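Local coordinates for protein translation elongation factor 1A (Methanosarcina mazei, PDB 3WND), which binds cysteinyl-tRNA(Cys) in its GTP-bound form and probably acts as an elongation factor in translation, at residues K171-I174 against N175-A178; L133-K136 against L137-I140. All blocks are in the same frame, centred on the assembly; numbering follows the deposited sequence.

Contact 1: K171-I174 against N175-A178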
# COMPACT_ATOMS: atom_id res chain seq x y z
N LYS A 171 3.73 17.98 -7.04
CA LYS A 171 4.25 18.00 -5.70
C LYS A 171 3.35 18.83 -4.80
O LYS A 171 3.19 18.50 -3.60
CB LYS A 171 5.65 18.61 -5.70
CG LYS A 171 6.73 17.64 -6.25
CD LYS A 171 8.05 18.43 -6.25
CE LYS A 171 9.16 17.69 -6.82
NZ LYS A 171 10.40 18.48 -6.46
N ALA A 172 2.80 19.92 -5.33
CA ALA A 172 1.94 20.76 -4.54
C ALA A 172 0.67 20.04 -4.18
O ALA A 172 0.23 20.12 -3.03
CB ALA A 172 1.61 22.02 -5.38
N ARG A 173 0.10 19.28 -5.15
CA ARG A 173 -1.09 18.46 -4.80
C ARG A 173 -0.75 17.34 -3.77
O ARG A 173 -1.54 17.04 -2.89
CB ARG A 173 -1.68 17.87 -6.11
CG ARG A 173 -2.90 17.00 -5.86
CD ARG A 173 -3.94 17.77 -5.08
NE ARG A 173 -5.14 16.98 -4.84
CZ ARG A 173 -6.08 17.39 -4.00
NH1 ARG A 173 -5.89 18.56 -3.35
NH2 ARG A 173 -7.17 16.65 -3.78
N ILE A 174 0.38 16.69 -3.92
CA ILE A 174 0.81 15.62 -2.90
C ILE A 174 0.87 16.31 -1.53
O ILE A 174 0.38 15.78 -0.57
CB ILE A 174 2.19 15.07 -3.24
CG1 ILE A 174 2.01 14.19 -4.52
CG2 ILE A 174 2.78 14.22 -2.10
CD1 ILE A 174 3.33 13.75 -5.08
N ASN A 175 1.46 17.51 -1.45
CA ASN A 175 1.52 18.15 -0.11
C ASN A 175 0.12 18.54 0.43
O ASN A 175 -0.09 18.44 1.64
CB ASN A 175 2.43 19.40 -0.17
CG ASN A 175 3.93 18.99 0.01
OD1 ASN A 175 4.38 18.63 1.14
ND2 ASN A 175 4.70 19.05 -1.05
N GLU A 176 -0.79 19.04 -0.43
CA GLU A 176 -2.16 19.32 -0.01
C GLU A 176 -2.83 18.05 0.55
O GLU A 176 -3.45 18.10 1.64
CB GLU A 176 -3.04 19.92 -1.13
CG GLU A 176 -2.66 21.30 -1.50
CD GLU A 176 -3.45 21.74 -2.76
OE1 GLU A 176 -4.22 20.89 -3.35
OE2 GLU A 176 -3.28 22.92 -3.16
N VAL A 177 -2.74 16.94 -0.18
CA VAL A 177 -3.37 15.69 0.26
C VAL A 177 -2.67 15.24 1.52
O VAL A 177 -3.32 14.73 2.50
CB VAL A 177 -3.32 14.59 -0.87
CG1 VAL A 177 -3.94 13.32 -0.37
CG2 VAL A 177 -4.12 14.99 -2.14
N ALA A 178 -1.33 15.38 1.55
CA ALA A 178 -0.62 14.97 2.75
C ALA A 178 -1.13 15.68 4.02
O ALA A 178 -1.14 15.07 5.10
CB ALA A 178 0.86 15.15 2.61

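Contact 2: L133-K136 against L137-I140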
# COMPACT_ATOMS: atom_id res chain seq x y z
N LEU A 133 -7.87 12.54 -23.16
CA LEU A 133 -7.60 11.47 -22.19
C LEU A 133 -8.17 11.89 -20.81
O LEU A 133 -8.72 11.02 -20.12
CB LEU A 133 -6.07 11.22 -22.10
CG LEU A 133 -5.54 10.16 -21.14
CD1 LEU A 133 -6.20 8.82 -21.37
CD2 LEU A 133 -4.00 10.09 -21.19
N LYS A 134 -8.03 13.17 -20.37
CA LYS A 134 -8.69 13.58 -19.08
C LYS A 134 -10.19 13.34 -19.10
O LYS A 134 -10.73 12.81 -18.13
CB LYS A 134 -8.47 15.06 -18.74
CG LYS A 134 -7.02 15.33 -18.39
CD LYS A 134 -6.78 16.70 -17.99
CE LYS A 134 -5.40 16.96 -17.44
NZ LYS A 134 -5.26 18.46 -17.17
N ALA A 135 -10.84 13.66 -20.23
CA ALA A 135 -12.29 13.42 -20.37
C ALA A 135 -12.63 11.95 -20.24
O ALA A 135 -13.61 11.50 -19.56
CB ALA A 135 -12.81 13.92 -21.75
N LYS A 136 -11.86 11.17 -20.93
CA LYS A 136 -12.03 9.75 -20.87
C LYS A 136 -11.96 9.29 -19.41
O LYS A 136 -12.88 8.58 -18.93
CB LYS A 136 -11.02 9.02 -21.73
CG LYS A 136 -11.29 9.12 -23.25
CD LYS A 136 -10.60 7.93 -23.92
CE LYS A 136 -9.88 8.37 -25.19
NZ LYS A 136 -10.59 8.10 -26.45
N LEU A 137 -10.91 9.71 -18.69
CA LEU A 137 -10.74 9.18 -17.37
C LEU A 137 -11.85 9.62 -16.44
O LEU A 137 -12.21 8.86 -15.52
CB LEU A 137 -9.32 9.57 -16.81
CG LEU A 137 -8.22 8.82 -17.52
CD1 LEU A 137 -6.88 9.56 -17.40
CD2 LEU A 137 -8.09 7.44 -16.86
N LYS A 138 -12.37 10.84 -16.63
CA LYS A 138 -13.52 11.27 -15.84
C LYS A 138 -14.58 10.14 -15.99
O LYS A 138 -15.20 9.77 -14.99
CB LYS A 138 -13.99 12.69 -16.19
CG LYS A 138 -15.49 12.93 -16.34
CD LYS A 138 -15.93 14.11 -17.29
CE LYS A 138 -15.55 14.12 -18.81
NZ LYS A 138 -15.82 12.84 -19.69
N VAL A 139 -14.70 9.48 -17.16
CA VAL A 139 -15.68 8.41 -17.34
C VAL A 139 -15.41 7.05 -16.67
O VAL A 139 -16.29 6.39 -16.02
CB VAL A 139 -15.98 8.20 -18.90
CG1 VAL A 139 -16.43 6.77 -19.27
CG2 VAL A 139 -16.90 9.28 -19.42
N ILE A 140 -14.23 6.58 -16.87
CA ILE A 140 -13.81 5.27 -16.46
C ILE A 140 -13.84 5.28 -14.93
O ILE A 140 -14.00 4.20 -14.31
CB ILE A 140 -12.36 5.11 -16.98
CG1 ILE A 140 -12.44 4.99 -18.55
CG2 ILE A 140 -11.70 3.91 -16.32
CD1 ILE A 140 -12.09 6.27 -19.27

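Contact 1: K171-I174 against N175-A178
Arg173 and Glu176 form the charged pair between residues 171-174 and 175-178, the next turn of the same helix: Arg173 NH1 lies 2.9 Å from Glu176 OE1 in a salt bridge that is also a hydrogen bond. The carboxylate oxygen sits at the guanidinium edge, in its plane, and is met nearly along its own C-O axis, while the two flat groups stand almost perpendicular, 86° apart. The Val177 methyl CG2 lies over one face of the guanidinium, 3.5 Å from Arg173 NE and offset toward the rim. The bend at chi2 (55°) brings the Arg173 chain round to both neighbours, and Glu150 adds a long, weak ion pair at NE. A leucine in place of Arg173 would probably leave the Glu176 carboxylate without its mate and Val177 CG2 without a flat face to lie on.

Among the bonds to backbone carbonyls, Lys171 O is gripped twice by one residue: Asn175 N approaches to 2.9 Å from one face of the carbonyl plane, and Asn175 ND2, in a side-chain-to-backbone hydrogen bond, to 3.0 Å from the opposite face, 46° out of plane. The other end of that amide, OD1, bonds Arg60, so the group is held at both ends. Backbone i to i+4 bonds continue with Val177 N to Arg173 O at 3.0 Å and Ala178 N to Ile174 O at 2.8 Å. Ile174 turns onto Val24, Met62, Phe64 and Ile116, giving an amphipathic helix packed on the central sheet of a GTPase-type nucleotide-binding domain.

Contact 2: L133-K136 against L137-I140
Leu133 and Leu137 meet one turn apart, with Leu133 CG 4.0 Å from Leu137 CD1. The branch carbon of Leu137 also passes beside the backbone, Leu137 CG lying 3.4 Å from Leu133 O, since chi1 of -71° sets CG beside its own backbone N and folds the side chain back toward the preceding turn. On another side of the helix, Lys138 doubles back over the chain. Its bends at chi3 and chi4 bring NZ to 2.6 Å from Ala135 O, a short hydrogen bond in which the ammonium stands above the carbonyl plane, 35° out of it. The chi1 of Lys138, 136°, is far from a staggered value, so the exact place of this exposed side chain merits some caution. Ala135 CB flanks the curl, 3.8 Å from Lys138 NZ.

This helix is the crossover of a beta-alpha-beta unit, linking strands 115-119 and 150-153, parallel neighbours in the seven-stranded sheet. Leu133 and Leu137 both press on Leu119 of the first of these strands and on Leu96 in a loop.

The backbone fixes these positions. Leu137 N reaches Leu133 O at 2.9 Å and Lys138 N reaches Lys134 O at 3.0 Å, both regular alpha-helical bonds. Further on the pattern slackens: Val139 N to Ala135 O, in the last turn of helix 127-140, is a weak bond at 3.3 Å. The position of Lys136 O in that turn is less certain, because the model places it too near a side-chain carbon. Beyond the leucines, Leu137 O is hydrogen-bonded to Thr141 OG1 where the helix gives out. A bound citrate, probably from the crystallisation liquor, lies close to the side chain of Ile140.

Contact 2 comes first along the chain, on helix 127-140, and contact 1 follows on helix 167-187, after strand 150-153 has been added at the edge of the sheet. Their centres are 22 Å apart and their nearest atoms about 12 Å, so they do not touch; the mixed seven-stranded sheet relates them. Both helices pack against strand 115-119, contact 1 through Ile116 and contact 2 through Leu119, an odd spacing consistent with opposite faces. The two contacts thus belong to one nucleotide-binding domain, whose final helix, carrying contact 1, leads on to the first strand of the beta domains at 194-203.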